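Local structure of alcohol oxidase (Myceliophthora thermophila, 6F74) at residues A554-G557 with K558-Q562; A565-R568 with K569-D573. The protein is a VAO-type flavoprotein that binds FAD and probably oxidises an alcohol substrate with molecular oxygen as electron acceptor. All coordinates share one frame; numbering follows the deposited sequence.

Contacts 1 and 2 follow one another along the chain, and both use helix 560-570 within the berberine-like region. Contact 1 is the turn by which helix 551-556 passes into that helix; contact 2 is the last turn of the same helix and its exit into the following loop. Their centres lie about 15 Å apart, and no touch joins them beyond the shared helix. Neither contact reaches the flavin directly: the side chain of Tyr556 is about 9 Å from the bound FAD, and that of Lys567 about 10 Å. Tyr556 is nearer to the FAD-binding residue Arg164, with about 5 Å between their side chains.

Contact 1. Residues A554-G557 with K558-Q562; sequences AFYG and KNYAQ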
ATOM      1  N   ALA A 554      -3.846  11.917  10.455  1.00 21.97           N
ATOM      2  CA  ALA A 554      -3.802  11.680   9.010  1.00 21.49           C
ATOM      3  C   ALA A 554      -4.327  10.285   8.664  1.00 21.10           C
ATOM      4  O   ALA A 554      -5.213  10.145   7.834  1.00 21.07           O
ATOM      5  CB  ALA A 554      -2.386  11.841   8.506  1.00 21.16           C
ATOM      6  N   PHE A 555      -3.799   9.286   9.342  1.00 20.88           N
ATOM      7  CA  PHE A 555      -4.023   7.900   8.977  1.00 20.50           C
ATOM      8  C   PHE A 555      -5.403   7.382   9.390  1.00 20.82           C
ATOM      9  O   PHE A 555      -6.070   6.709   8.622  1.00 20.70           O
ATOM     10  CB  PHE A 555      -2.907   7.024   9.603  1.00 20.19           C
ATOM     11  CG  PHE A 555      -1.570   7.080   8.885  1.00 19.80           C
ATOM     12  CD1 PHE A 555      -1.233   8.093   7.961  1.00 19.79           C
ATOM     13  CD2 PHE A 555      -0.612   6.088   9.147  1.00 19.48           C
ATOM     14  CE1 PHE A 555       0.013   8.102   7.340  1.00 19.51           C
ATOM     15  CE2 PHE A 555       0.619   6.094   8.518  1.00 19.19           C
ATOM     16  CZ  PHE A 555       0.938   7.115   7.614  1.00 19.22           C
ATOM     17  N   TYR A 556      -5.818   7.722  10.606  1.00 21.31           N
ATOM     18  CA  TYR A 556      -6.998   7.143  11.262  1.00 21.72           C
ATOM     19  C   TYR A 556      -8.149   8.123  11.501  1.00 22.39           C
ATOM     20  O   TYR A 556      -9.322   7.718  11.548  1.00 22.74           O
ATOM     21  CB  TYR A 556      -6.562   6.498  12.597  1.00 21.81           C
ATOM     22  CG  TYR A 556      -5.397   5.562  12.395  1.00 21.20           C
ATOM     23  CD1 TYR A 556      -5.534   4.400  11.655  1.00 20.83           C
ATOM     24  CD2 TYR A 556      -4.137   5.859  12.903  1.00 21.04           C
ATOM     25  CE1 TYR A 556      -4.444   3.546  11.452  1.00 20.32           C
ATOM     26  CE2 TYR A 556      -3.058   5.013  12.699  1.00 20.54           C
ATOM     27  CZ  TYR A 556      -3.230   3.853  11.965  1.00 20.18           C
ATOM     28  OH  TYR A 556      -2.166   3.003  11.758  1.00 19.74           O
ATOM     29  N   GLY A 557      -7.817   9.410  11.644  1.00 22.64           N
ATOM     30  CA  GLY A 557      -8.808  10.427  11.943  1.00 23.36           C
ATOM     31  C   GLY A 557      -9.555  10.183  13.244  1.00 23.99           C
ATOM     32  O   GLY A 557      -9.040   9.602  14.201  1.00 23.96           O
ATOM     33  N   LYS A 558     -10.817  10.582  13.228  1.00 24.60           N
ATOM     34  CA  LYS A 558     -11.696  10.494  14.386  1.00 25.37           C
ATOM     35  C   LYS A 558     -12.085   9.062  14.768  1.00 25.29           C
ATOM     36  O   LYS A 558     -12.576   8.847  15.862  1.00 25.88           O
ATOM     37  CB  LYS A 558     -12.957  11.329  14.125  1.00 26.09           C
ATOM     38  CG  LYS A 558     -12.649  12.781  13.878  1.00 26.31           C
ATOM     39  CD  LYS A 558     -13.943  13.585  13.962  1.00 27.22           C
ATOM     40  CE  LYS A 558     -13.769  14.952  13.346  1.00 27.38           C
ATOM     41  NZ  LYS A 558     -14.888  15.838  13.786  1.00 28.43           N
ATOM     42  N   ASN A 559     -11.834   8.087  13.896  1.00 24.62           N
ATOM     43  CA  ASN A 559     -12.014   6.671  14.260  1.00 24.52           C
ATOM     44  C   ASN A 559     -10.957   6.158  15.244  1.00 24.26           C
ATOM     45  O   ASN A 559     -11.074   5.031  15.703  1.00 24.25           O
ATOM     46  CB  ASN A 559     -11.968   5.772  13.014  1.00 23.92           C
ATOM     47  CG  ASN A 559     -13.125   6.002  12.082  1.00 24.22           C
ATOM     48  OD1 ASN A 559     -14.097   6.654  12.454  1.00 24.94           O
ATOM     49  ND2 ASN A 559     -13.028   5.468  10.859  1.00 23.73           N
ATOM     50  N   TYR A 560      -9.937   6.959  15.560  1.00 24.11           N
ATOM     51  CA  TYR A 560      -8.765   6.439  16.230  1.00 23.74           C
ATOM     52  C   TYR A 560      -9.066   5.860  17.615  1.00 24.23           C
ATOM     53  O   TYR A 560      -8.611   4.774  17.917  1.00 23.92           O
ATOM     54  CB  TYR A 560      -7.658   7.498  16.307  1.00 23.62           C
ATOM     55  CG  TYR A 560      -6.409   6.923  16.867  1.00 23.23           C
ATOM     56  CD1 TYR A 560      -5.639   6.047  16.128  1.00 22.50           C
ATOM     57  CD2 TYR A 560      -6.027   7.192  18.177  1.00 23.66           C
ATOM     58  CE1 TYR A 560      -4.496   5.460  16.667  1.00 22.19           C
ATOM     59  CE2 TYR A 560      -4.888   6.619  18.723  1.00 23.34           C
ATOM     60  CZ  TYR A 560      -4.133   5.755  17.959  1.00 22.60           C
ATOM     61  OH  TYR A 560      -3.028   5.175  18.511  1.00 22.34           O
ATOM     62  N   ALA A 561      -9.817   6.582  18.430  1.00 25.04           N
ATOM     63  CA  ALA A 561     -10.179   6.147  19.778  1.00 25.64           C
ATOM     64  C   ALA A 561     -10.841   4.760  19.783  1.00 25.62           C
ATOM     65  O   ALA A 561     -10.551   3.931  20.661  1.00 25.67           O
ATOM     66  CB  ALA A 561     -11.108   7.166  20.441  1.00 26.62           C
ATOM     67  N   GLN A 562     -11.696   4.510  18.802  1.00 25.59           N
ATOM     68  CA  GLN A 562     -12.334   3.201  18.641  1.00 25.61           C
ATOM     69  C   GLN A 562     -11.358   2.166  18.142  1.00 24.77           C
ATOM     70  O   GLN A 562     -11.407   1.018  18.578  1.00 24.80           O
ATOM     71  CB  GLN A 562     -13.501   3.278  17.664  1.00 25.87           C
ATOM     72  CG  GLN A 562     -14.855   2.997  18.266  1.00 26.82           C
ATOM     73  CD  GLN A 562     -15.994   3.419  17.342  1.00 27.20           C
ATOM     74  OE1 GLN A 562     -17.110   2.915  17.495  1.00 27.88           O
ATOM     75  NE2 GLN A 562     -15.718   4.335  16.375  1.00 26.80           N
TER
HETATM   76  O   HOH W   1      -9.588   5.202  10.482  1.00 14.51           O
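The carbonyl oxygen of Tyr556 has two partners where helix 551-556 gives way to the next helix. A water donates to Tyr556 O over 2.7 Å, and Asn559 N offers a weak bond to the same oxygen at 3.5 Å. The water is also weakly held by Asn559 ND2, so the side chain reaches the same carbonyl a second time, through the water, though both of the residue's links are weak; ND2 has further weak partners in Gly488 O and Leu489 O. One residue on, Tyr560 N bonds to Gly557 O at 3.1 Å, with the donor lying 43° out of the carbonyl plane. Gly557 has a phi of 60°, and a positive phi by itself favours glycine. Glycine therefore suits the residue at which the chain changes direction.

Across this turn the rings of Tyr556 and Tyr560 meet obliquely, with planes at 39°. Tyr556 CD2 approaches Tyr560 CD1 to 3.6 Å, and Tyr556 CB packs against the same CD1 atom. The first torsions differ: Tyr560 carries CG opposite its backbone N, whereas Tyr556 carries CG opposite its carbonyl carbon, and the rings come together across the bend. Phe555 CB covers the centre of one Tyr556 face. Outside the turn, Tyr556 OH bonds to Thr580 O, while Tyr560 OH bonds to Glu585 OE2 and Gly583 N.

Tyrosine thus does two jobs at both positions: its ring packs across the helix junction and its hydroxyl ties that junction to the 580-585 region, while the bond from Tyr560 N to Gly557 O holds the bend itself, with the weaker Asn559 N bond and the water adding to it.

Contact 2. Residues A565-R568 with K569-D573; sequences AAKR and KYDPD. With GOL (glycerol), chain L.
Lys567 and Asp571, one helical turn apart, form the salt bridge of this contact, with Lys567 NZ 3.0 Å from Asp571 OD2. The side chains run alongside each other, pointing the same way. The lysine starts with CG opposite its backbone N and then bends at chi2 (59°), which brings the ammonium round to the anti side of the carboxylate, 29° out of its plane. Both groups are buried and have further partners: NZ also bonds to Gly293 O and Asn574 OD1, while Asp571 accepts from Ile575 N and Phe576 N. The aspartate therefore joins the helix end to the backbone that follows.

Backbone bonds of the i to i+4 kind close the last turn of helix 560-570. Lys569 N meets Ala565 O at 2.8 Å, Tyr570 N meets Ala566 O at 2.9 Å, and Asp571 N meets Lys567 O at 2.9 Å. Asp571 is the first residue to leave helical geometry, and Pro572, which has no N-H to offer, suits the exit; its CB rests 3.5 Å from Arg568 O.

Among the aromatic contacts, Ala566 O lies in the Tyr570 ring plane, 3.2 Å from CD2. Lys569 CG covers one face of that ring toward its rim. Tyr570 OH and Lys569 NZ both bind Asp282, and small Ala566 packs on Ala286, so this face of the helix is joined to helix 281-287 by both polar and apolar contacts.

A glycerol, probably from the crystallisation liquor, bridges Arg568 and Asp571. Arg568 NE donates almost straight (174°) to glycerol O1 at 2.7 Å, and glycerol O3 donates to Asp571 O.

Pairing in a buried place, each group with further partners of its own, would be expected to favour the ionised forms of Lys567 and Asp571, and the pair ties the end of the helix to residues 574-576 and to Gly293.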
ATOM      1  N   ALA A 565      -9.277   1.255  21.164  1.00 24.77           N
ATOM      2  CA  ALA A 565      -9.981   0.386  22.120  1.00 25.35           C
ATOM      3  C   ALA A 565      -9.896  -1.091  21.695  1.00 24.95           C
ATOM      4  O   ALA A 565      -9.501  -1.959  22.488  1.00 24.97           O
ATOM      5  CB  ALA A 565     -11.429   0.828  22.318  1.00 26.23           C
ATOM      6  N   ALA A 566     -10.250  -1.360  20.444  1.00 24.63           N
ATOM      7  CA  ALA A 566     -10.101  -2.693  19.848  1.00 24.24           C
ATOM      8  C   ALA A 566      -8.648  -3.235  19.963  1.00 23.55           C
ATOM      9  O   ALA A 566      -8.437  -4.404  20.265  1.00 23.50           O
ATOM     10  CB  ALA A 566     -10.550  -2.668  18.404  1.00 23.99           C
ATOM     11  N   LYS A 567      -7.673  -2.368  19.726  1.00 23.10           N
ATOM     12  CA  LYS A 567      -6.279  -2.715  19.881  1.00 22.54           C
ATOM     13  C   LYS A 567      -5.953  -3.166  21.302  1.00 22.84           C
ATOM     14  O   LYS A 567      -5.305  -4.185  21.487  1.00 22.57           O
ATOM     15  CB  LYS A 567      -5.378  -1.542  19.493  1.00 22.18           C
ATOM     16  CG  LYS A 567      -3.896  -1.776  19.698  1.00 21.70           C
ATOM     17  CD  LYS A 567      -3.359  -2.978  18.902  1.00 21.16           C
ATOM     18  CE  LYS A 567      -1.849  -3.100  19.096  1.00 20.75           C
ATOM     19  NZ  LYS A 567      -1.201  -4.229  18.386  1.00 20.29           N
ATOM     20  N   ARG A 568      -6.398  -2.391  22.278  1.00 23.44           N
ATOM     21  CA  ARG A 568      -6.133  -2.692  23.668  1.00 23.82           C
ATOM     22  C   ARG A 568      -6.945  -3.911  24.193  1.00 24.25           C
ATOM     23  O   ARG A 568      -6.430  -4.678  25.028  1.00 24.28           O
ATOM     24  CB  ARG A 568      -6.358  -1.445  24.523  1.00 24.42           C
ATOM     25  CG  ARG A 568      -5.271  -0.388  24.326  1.00 24.08           C
ATOM     26  CD  ARG A 568      -5.665   1.000  24.846  1.00 24.71           C
ATOM     27  NE  ARG A 568      -4.507   1.911  24.872  1.00 24.50           N
ATOM     28  CZ  ARG A 568      -4.533   3.203  25.216  1.00 24.98           C
ATOM     29  NH1 ARG A 568      -5.677   3.785  25.567  1.00 25.72           N
ATOM     30  NH2 ARG A 568      -3.393   3.918  25.230  1.00 24.81           N
ATOM     31  N   LYS A 569      -8.166  -4.106  23.681  1.00 24.60           N
ATOM     32  CA  LYS A 569      -8.975  -5.294  24.011  1.00 25.04           C
ATOM     33  C   LYS A 569      -8.347  -6.577  23.460  1.00 24.49           C
ATOM     34  O   LYS A 569      -8.110  -7.512  24.208  1.00 24.63           O
ATOM     35  CB  LYS A 569     -10.403  -5.141  23.455  1.00 25.58           C
ATOM     36  CG  LYS A 569     -11.332  -6.330  23.692  1.00 26.16           C
ATOM     37  CD  LYS A 569     -12.716  -6.072  23.137  1.00 26.75           C
ATOM     38  CE  LYS A 569     -13.588  -7.324  23.157  1.00 27.31           C
ATOM     39  NZ  LYS A 569     -14.911  -7.060  22.529  1.00 27.92           N
ATOM     40  N   TYR A 570      -8.062  -6.609  22.164  1.00 23.90           N
ATOM     41  CA  TYR A 570      -7.675  -7.832  21.468  1.00 23.50           C
ATOM     42  C   TYR A 570      -6.175  -8.148  21.470  1.00 22.83           C
ATOM     43  O   TYR A 570      -5.792  -9.310  21.312  1.00 22.66           O
ATOM     44  CB  TYR A 570      -8.193  -7.792  20.025  1.00 23.31           C
ATOM     45  CG  TYR A 570      -9.695  -7.916  19.954  1.00 24.04           C
ATOM     46  CD1 TYR A 570     -10.303  -9.170  20.094  1.00 24.48           C
ATOM     47  CD2 TYR A 570     -10.506  -6.802  19.761  1.00 24.36           C
ATOM     48  CE1 TYR A 570     -11.681  -9.319  20.030  1.00 25.24           C
ATOM     49  CE2 TYR A 570     -11.891  -6.940  19.697  1.00 25.10           C
ATOM     50  CZ  TYR A 570     -12.472  -8.206  19.823  1.00 25.55           C
ATOM     51  OH  TYR A 570     -13.832  -8.365  19.760  1.00 26.37           O
ATOM     52  N   ASP A 571      -5.341  -7.113  21.612  1.00 22.51           N
ATOM     53  CA  ASP A 571      -3.915  -7.290  21.768  1.00 22.00           C
ATOM     54  C   ASP A 571      -3.357  -6.401  22.875  1.00 22.17           C
ATOM     55  O   ASP A 571      -2.634  -5.457  22.592  1.00 21.88           O
ATOM     56  CB  ASP A 571      -3.221  -7.008  20.439  1.00 21.37           C
ATOM     57  CG  ASP A 571      -1.757  -7.417  20.433  1.00 20.88           C
ATOM     58  OD1 ASP A 571      -1.318  -8.182  21.310  1.00 20.98           O
ATOM     59  OD2 ASP A 571      -1.052  -6.956  19.531  1.00 20.44           O
ATOM     60  N   PRO A 572      -3.686  -6.709  24.150  1.00 22.71           N
ATOM     61  CA  PRO A 572      -3.230  -5.861  25.249  1.00 22.99           C
ATOM     62  C   PRO A 572      -1.705  -5.747  25.406  1.00 22.53           C
ATOM     63  O   PRO A 572      -1.214  -4.740  25.913  1.00 22.66           O
ATOM     64  CB  PRO A 572      -3.871  -6.490  26.503  1.00 23.66           C
ATOM     65  CG  PRO A 572      -4.372  -7.825  26.099  1.00 23.63           C
ATOM     66  CD  PRO A 572      -4.518  -7.831  24.612  1.00 23.16           C
ATOM     67  N   ASP A 573      -0.978  -6.781  25.007  1.00 22.07           N
ATOM     68  CA  ASP A 573       0.491  -6.823  25.167  1.00 21.70           C
ATOM     69  C   ASP A 573       1.228  -6.317  23.950  1.00 21.14           C
ATOM     70  O   ASP A 573       2.452  -6.166  23.981  1.00 20.88           O
ATOM     71  CB  ASP A 573       0.966  -8.236  25.528  1.00 21.60           C
ATOM     72  CG  ASP A 573       0.417  -8.711  26.836  1.00 22.18           C
ATOM     73  OD1 ASP A 573       0.193  -7.850  27.687  1.00 22.61           O
ATOM     74  OD2 ASP A 573       0.176  -9.929  27.014  1.00 22.28           O
TER
HETATM   75  C1  GOL L 606      -1.594  -0.001  22.983  1.00 18.07           C
HETATM   76  O1  GOL L 606      -2.197   0.739  24.057  1.00 17.79           O
HETATM   77  C2  GOL L 606      -0.843  -1.185  23.577  1.00 18.86           C
HETATM   78  O2  GOL L 606       0.546  -1.034  23.269  1.00 20.37           O
HETATM   79  C3  GOL L 606      -1.305  -2.542  23.061  1.00 18.63           C
HETATM   80  O3  GOL L 606      -2.730  -2.739  23.056  1.00 18.45           O